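Local coordinates for protein restriction endonuclease S subunits (Thermoanaerobacter tengcongensis, PDB 3OKG) that probably recognises the target DNA sequence as the specificity subunit of a type I restriction-modification methyltransferase, at residues Thr147-Arg152 with Pro157-Asn162; Val52-Ser57 with Asp89-Thr94. All coordinates share one frame; numbering follows the deposited sequence.

Contact 1: residues Thr147-Arg152 with Pro157-Asn162; sequences TASKMR and PAVTDN. With SO4 (sulfate ion), chain F; SO4 (sulfate ion), chain C.
Ala148 is the tight part of this contact. Its CB points at the extended backbone of Pro157-Val159, and Ala148 CB lies 3.3 Å from Pro157 O. Ala148 CB also meets Val159 CG2 at 3.9 Å. The same branch takes the side chain of Ser149, with Ser149 OG 3.5 Å from Val159 CG2. Val159 sets CG1 anti to its backbone N (chi1 171°), which puts CG2 on the side of Ala148 and Ser149. Val159 also touches Leu146 and Thr94 and is buried.

The exposed side belongs to Arg152. Its extended chain reaches back across the loop to Ala148 O, a grip inside segment 147-152. Arg152 NE makes the shorter, straighter bond to Ala148 O (2.8 Å, 161°). The bond from Arg152 NH2 to Ala148 O is bent and longer, 3.2 Å. At the neighbouring edge Arg152 NH2 turns its other N-H to O2 of a sulfate, 2.7 Å away. Ala158 CA lies over one guanidinium face, 3.7 Å from Arg152 NH2. At the far end Thr160 OG1 and Asn162 ND2 hold a second sulfate, while Thr160 caps the following helix at Asp163 N. Two N-H groups thus satisfy Ala148 O, and the surface guanidinium takes an anion, which may suit DNA phosphate but does not prove it.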
loop_
_atom_site.group_PDB
_atom_site.type_symbol
_atom_site.label_atom_id
_atom_site.label_comp_id
_atom_site.label_asym_id
_atom_site.label_seq_id
_atom_site.Cartn_x
_atom_site.Cartn_y
_atom_site.Cartn_z
ATOM N N THR A 147 -28.982 7.329 -5.438
ATOM C CA THR A 147 -29.567 7.228 -4.112
ATOM C C THR A 147 -29.796 5.807 -3.602
ATOM O O THR A 147 -29.670 5.565 -2.398
ATOM C CB THR A 147 -30.859 8.055 -4.053
ATOM O OG1 THR A 147 -31.795 7.549 -5.004
ATOM C CG2 THR A 147 -30.514 9.436 -4.409
ATOM N N ALA A 148 -30.106 4.874 -4.508
ATOM C CA ALA A 148 -30.329 3.489 -4.112
ATOM C C ALA A 148 -29.071 2.819 -3.540
ATOM O O ALA A 148 -29.159 1.729 -2.963
ATOM C CB ALA A 148 -30.895 2.655 -5.274
ATOM N N SER A 149 -27.916 3.467 -3.678
ATOM C CA SER A 149 -26.693 2.944 -3.059
ATOM C C SER A 149 -26.569 3.309 -1.595
ATOM O O SER A 149 -25.837 2.656 -0.846
ATOM C CB SER A 149 -25.442 3.464 -3.786
ATOM O OG SER A 149 -25.399 2.928 -5.082
ATOM N N LYS A 150 -27.232 4.382 -1.192
ATOM C CA LYS A 150 -27.170 4.802 0.203
ATOM C C LYS A 150 -28.041 3.850 1.051
ATOM O O LYS A 150 -28.600 2.895 0.539
ATOM C CB LYS A 150 -27.680 6.228 0.368
ATOM C CG LYS A 150 -27.308 7.172 -0.759
ATOM C CD LYS A 150 -25.910 7.707 -0.615
ATOM C CE LYS A 150 -25.491 8.396 -1.898
ATOM N NZ LYS A 150 -25.147 9.813 -1.653
ATOM N N MET A 151 -28.148 4.128 2.339
ATOM C CA MET A 151 -28.909 3.275 3.256
ATOM C C MET A 151 -30.261 2.877 2.656
ATOM O O MET A 151 -30.976 3.719 2.111
ATOM C CB MET A 151 -29.146 4.041 4.557
ATOM C CG MET A 151 -27.974 4.878 5.007
ATOM S SD MET A 151 -28.513 6.208 6.096
ATOM C CE MET A 151 -28.789 7.501 4.888
ATOM N N ARG A 152 -30.603 1.593 2.747
ATOM C CA ARG A 152 -31.843 1.071 2.174
ATOM C C ARG A 152 -32.854 0.636 3.234
ATOM O O ARG A 152 -32.473 0.021 4.230
ATOM C CB ARG A 152 -31.541 -0.152 1.329
ATOM C CG ARG A 152 -30.885 0.184 0.026
ATOM C CD ARG A 152 -30.720 -1.066 -0.794
ATOM N NE ARG A 152 -29.821 -0.780 -1.903
ATOM C CZ ARG A 152 -29.282 -1.696 -2.698
ATOM N NH1 ARG A 152 -29.574 -2.980 -2.527
ATOM N NH2 ARG A 152 -28.460 -1.312 -3.673
ATOM N N PRO A 157 -35.543 -0.750 -4.128
ATOM C CA PRO A 157 -34.840 -1.298 -5.303
ATOM C C PRO A 157 -33.341 -0.967 -5.325
ATOM O O PRO A 157 -32.911 0.054 -4.807
ATOM C CB PRO A 157 -35.526 -0.612 -6.486
ATOM C CG PRO A 157 -36.918 -0.246 -5.974
ATOM C CD PRO A 157 -36.673 0.120 -4.516
ATOM N N ALA A 158 -32.560 -1.843 -5.940
ATOM C CA ALA A 158 -31.151 -1.560 -6.188
ATOM C C ALA A 158 -31.055 -0.488 -7.296
ATOM O O ALA A 158 -32.085 -0.078 -7.843
ATOM C CB ALA A 158 -30.419 -2.853 -6.586
ATOM N N VAL A 159 -29.846 -0.003 -7.592
ATOM C CA VAL A 159 -29.666 1.007 -8.642
ATOM C C VAL A 159 -30.157 0.493 -9.997
ATOM O O VAL A 159 -29.924 -0.665 -10.343
ATOM C CB VAL A 159 -28.176 1.414 -8.775
ATOM C CG1 VAL A 159 -27.957 2.298 -10.034
ATOM C CG2 VAL A 159 -27.728 2.138 -7.528
ATOM N N THR A 160 -30.824 1.355 -10.763
ATOM C CA THR A 160 -31.337 0.991 -12.086
ATOM C C THR A 160 -30.571 1.744 -13.183
ATOM O O THR A 160 -29.877 2.721 -12.889
ATOM C CB THR A 160 -32.827 1.387 -12.254
ATOM O OG1 THR A 160 -32.951 2.814 -12.243
ATOM C CG2 THR A 160 -33.703 0.782 -11.167
ATOM N N ASP A 161 -30.713 1.305 -14.433
ATOM C CA ASP A 161 -30.079 2.020 -15.548
ATOM C C ASP A 161 -30.630 3.456 -15.596
ATOM O O ASP A 161 -29.891 4.419 -15.809
ATOM C CB ASP A 161 -30.382 1.340 -16.882
ATOM C CG ASP A 161 -29.715 -0.031 -17.028
ATOM O OD1 ASP A 161 -28.759 -0.340 -16.289
ATOM O OD2 ASP A 161 -30.161 -0.810 -17.893
ATOM N N ASN A 162 -31.947 3.610 -15.432
ATOM C CA ASN A 162 -32.514 4.981 -15.426
ATOM C C ASN A 162 -31.915 5.884 -14.337
ATOM O O ASN A 162 -31.725 7.076 -14.560
ATOM C CB ASN A 162 -34.051 4.953 -15.309
ATOM C CG ASN A 162 -34.702 4.495 -16.586
ATOM O OD1 ASN A 162 -34.115 4.624 -17.666
ATOM N ND2 ASN A 162 -35.899 3.935 -16.480
HETATM S S SO4 F . -36.910 2.628 -13.394
HETATM O O1 SO4 F . -36.293 1.603 -14.238
HETATM O O2 SO4 F . -37.825 3.443 -14.201
HETATM O O3 SO4 F . -37.605 1.947 -12.287
HETATM O O4 SO4 F . -35.874 3.496 -12.841
HETATM S S SO4 C . -25.875 -3.686 -4.662
HETATM O O1 SO4 C . -25.067 -2.457 -4.630
HETATM O O2 SO4 C . -27.285 -3.387 -4.963
HETATM O O3 SO4 C . -25.345 -4.591 -5.677
HETATM O O4 SO4 C . -25.780 -4.323 -3.349
#

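Contact 2: residues Val52-Ser57 with Asp89-Thr94; sequences VYVDIS and DVIFAT. With SO4 (sulfate ion), chain D.
Strand 50-54 of one sheet packs on strand 90-93 of another without backbone pairing, with the CA atoms of Val54 and Ile91 9.5 Å apart, and the chains draw closer beyond, to 7.2 Å between the CA atoms of Ile56 and Ala93. Such spacing is filled by side chains, and both pairs are apolar. Val54 and Ile91 point toward each other and cross at a slant. Val54 CG1 touches Ile91 CD1 at 3.7 Å. Ile91 holds CG1 between its backbone N and carbonyl carbon (chi1 51°), and the extended outer bond carries CD1 to Val54. Further along, in the 3-10 turn after the strand, Ile56 bends its CD1 onto the methyl of Ala93. Ile56 CD1 to Ala93 CB, 3.5 Å, is closer than usual carbon contact.

Ile56 N gives a bond of 2.8 Å to O2 of a sulfate, which Ser115 OG and Arg80 NH1 also hold. Ser57 OG bonds Asp55 OD1 at 2.9 Å.

Strand 50-54 lies between strands 70-73 and 113-115 in a mixed sheet. Strand 90-93 is central in an antiparallel sheet, between 102-104 and 118-121. Cys114 touches both Val54 and Ile91, and Phe118 touches both Ile91 and Ile56, so the contact forms part of the core between the two sheets of this DNA specificity domain.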
loop_
_atom_site.group_PDB
_atom_site.type_symbol
_atom_site.label_atom_id
_atom_site.label_comp_id
_atom_site.label_asym_id
_atom_site.label_seq_id
_atom_site.Cartn_x
_atom_site.Cartn_y
_atom_site.Cartn_z
ATOM N N VAL A 52 -18.502 -12.504 -27.997
ATOM C CA VAL A 52 -17.636 -12.178 -26.872
ATOM C C VAL A 52 -18.475 -11.554 -25.767
ATOM O O VAL A 52 -19.276 -10.647 -26.040
ATOM C CB VAL A 52 -16.515 -11.214 -27.289
ATOM C CG1 VAL A 52 -15.650 -10.904 -26.078
ATOM C CG2 VAL A 52 -15.657 -11.836 -28.399
ATOM N N TYR A 53 -18.327 -12.051 -24.534
ATOM C CA TYR A 53 -19.169 -11.617 -23.421
ATOM C C TYR A 53 -18.355 -10.817 -22.419
ATOM O O TYR A 53 -17.304 -11.274 -21.965
ATOM C CB TYR A 53 -19.751 -12.828 -22.706
ATOM C CG TYR A 53 -20.713 -12.505 -21.606
ATOM C CD1 TYR A 53 -21.649 -11.488 -21.756
ATOM C CD2 TYR A 53 -20.711 -13.231 -20.436
ATOM C CE1 TYR A 53 -22.531 -11.182 -20.736
ATOM C CE2 TYR A 53 -21.611 -12.948 -19.417
ATOM C CZ TYR A 53 -22.520 -11.924 -19.587
ATOM O OH TYR A 53 -23.410 -11.647 -18.581
ATOM N N VAL A 54 -18.845 -9.628 -22.088
ATOM C CA VAL A 54 -18.256 -8.803 -21.035
ATOM C C VAL A 54 -19.130 -8.838 -19.760
ATOM O O VAL A 54 -20.215 -8.277 -19.729
ATOM C CB VAL A 54 -18.100 -7.335 -21.506
ATOM C CG1 VAL A 54 -17.331 -6.544 -20.463
ATOM C CG2 VAL A 54 -17.382 -7.266 -22.884
ATOM N N ASP A 55 -18.663 -9.517 -18.718
ATOM C CA ASP A 55 -19.342 -9.463 -17.436
ATOM C C ASP A 55 -18.500 -8.624 -16.507
ATOM O O ASP A 55 -17.485 -8.067 -16.917
ATOM C CB ASP A 55 -19.583 -10.861 -16.852
ATOM C CG ASP A 55 -18.305 -11.645 -16.636
ATOM O OD1 ASP A 55 -17.197 -11.141 -16.927
ATOM O OD2 ASP A 55 -18.419 -12.794 -16.178
ATOM N N ILE A 56 -18.934 -8.523 -15.255
ATOM C CA ILE A 56 -18.237 -7.717 -14.260
ATOM C C ILE A 56 -16.803 -8.195 -14.068
ATOM O O ILE A 56 -15.877 -7.389 -13.984
ATOM C CB ILE A 56 -18.963 -7.744 -12.902
ATOM C CG1 ILE A 56 -20.360 -7.133 -13.033
ATOM C CG2 ILE A 56 -18.150 -7.006 -11.849
ATOM C CD1 ILE A 56 -20.372 -5.769 -13.686
ATOM N N SER A 57 -16.627 -9.510 -13.997
ATOM C CA SER A 57 -15.305 -10.084 -13.812
ATOM C C SER A 57 -14.344 -9.701 -14.939
ATOM O O SER A 57 -13.124 -9.742 -14.739
ATOM C CB SER A 57 -15.381 -11.614 -13.656
ATOM O OG SER A 57 -15.384 -12.235 -14.929
ATOM N N ASP A 89 -18.952 2.691 -26.391
ATOM C CA ASP A 89 -19.941 2.717 -25.308
ATOM C C ASP A 89 -19.170 2.781 -23.991
ATOM O O ASP A 89 -18.063 2.267 -23.896
ATOM C CB ASP A 89 -20.791 1.439 -25.247
ATOM C CG ASP A 89 -21.866 1.380 -26.325
ATOM O OD1 ASP A 89 -22.134 2.399 -26.983
ATOM O OD2 ASP A 89 -22.440 0.295 -26.509
ATOM N N VAL A 90 -19.779 3.372 -22.972
ATOM C CA VAL A 90 -19.304 3.207 -21.616
ATOM C C VAL A 90 -20.223 2.209 -20.950
ATOM O O VAL A 90 -21.446 2.338 -21.040
ATOM C CB VAL A 90 -19.320 4.563 -20.868
ATOM C CG1 VAL A 90 -18.997 4.363 -19.370
ATOM C CG2 VAL A 90 -18.319 5.534 -21.527
ATOM N N ILE A 91 -19.664 1.212 -20.267
ATOM C CA ILE A 91 -20.514 0.309 -19.499
ATOM C C ILE A 91 -20.264 0.549 -18.023
ATOM O O ILE A 91 -19.136 0.646 -17.583
ATOM C CB ILE A 91 -20.282 -1.172 -19.879
ATOM C CG1 ILE A 91 -18.785 -1.496 -19.813
ATOM C CG2 ILE A 91 -20.712 -1.393 -21.325
ATOM C CD1 ILE A 91 -18.475 -3.017 -19.994
ATOM N N PHE A 92 -21.340 0.630 -17.258
ATOM C CA PHE A 92 -21.282 1.111 -15.880
ATOM C C PHE A 92 -22.077 0.122 -15.012
ATOM O O PHE A 92 -23.289 0.006 -15.173
ATOM C CB PHE A 92 -21.974 2.489 -15.856
ATOM C CG PHE A 92 -22.036 3.117 -14.490
ATOM C CD1 PHE A 92 -21.152 4.123 -14.138
ATOM C CD2 PHE A 92 -23.007 2.710 -13.567
ATOM C CE1 PHE A 92 -21.215 4.711 -12.888
ATOM C CE2 PHE A 92 -23.074 3.294 -12.320
ATOM C CZ PHE A 92 -22.177 4.294 -11.974
ATOM N N ALA A 93 -21.404 -0.641 -14.160
ATOM C CA ALA A 93 -22.115 -1.675 -13.396
ATOM C C ALA A 93 -23.094 -1.004 -12.441
ATOM O O ALA A 93 -22.722 -0.054 -11.753
ATOM C CB ALA A 93 -21.138 -2.538 -12.623
ATOM N N THR A 94 -24.341 -1.480 -12.410
ATOM C CA THR A 94 -25.325 -0.909 -11.498
ATOM C C THR A 94 -25.268 -1.562 -10.111
ATOM O O THR A 94 -25.743 -0.990 -9.159
ATOM C CB THR A 94 -26.739 -0.941 -12.068
ATOM O OG1 THR A 94 -27.069 -2.278 -12.495
ATOM C CG2 THR A 94 -26.823 0.012 -13.252
HETATM S S SO4 D . -22.361 -10.089 -13.917
HETATM O O1 SO4 D . -23.649 -10.371 -14.526
HETATM O O2 SO4 D . -21.654 -9.111 -14.750
HETATM O O3 SO4 D . -22.558 -9.479 -12.606
HETATM O O4 SO4 D . -21.585 -11.308 -13.812
#

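Overall arrangement
Contact 1 and contact 2 both belong to the first DNA specificity domain, and their centres are about 18 Å apart. Contact 2 closes in the chain before contact 1 opens. They meet at Thr94, the loop residue right after strand 90-93. Thr94 O lies 3.4 Å from Val159 CB, and Thr94 CG2 lies 3.6 Å from Asp161 OD1. The loop of contact 1 therefore rests on the end of the sheet core that contact 2 helps build. One contact is buried and apolar, the other is a surface contact. Each has sulfate beside it, probably from the crystallisation liquor, so these sites suggest anion binding without proving DNA contacts.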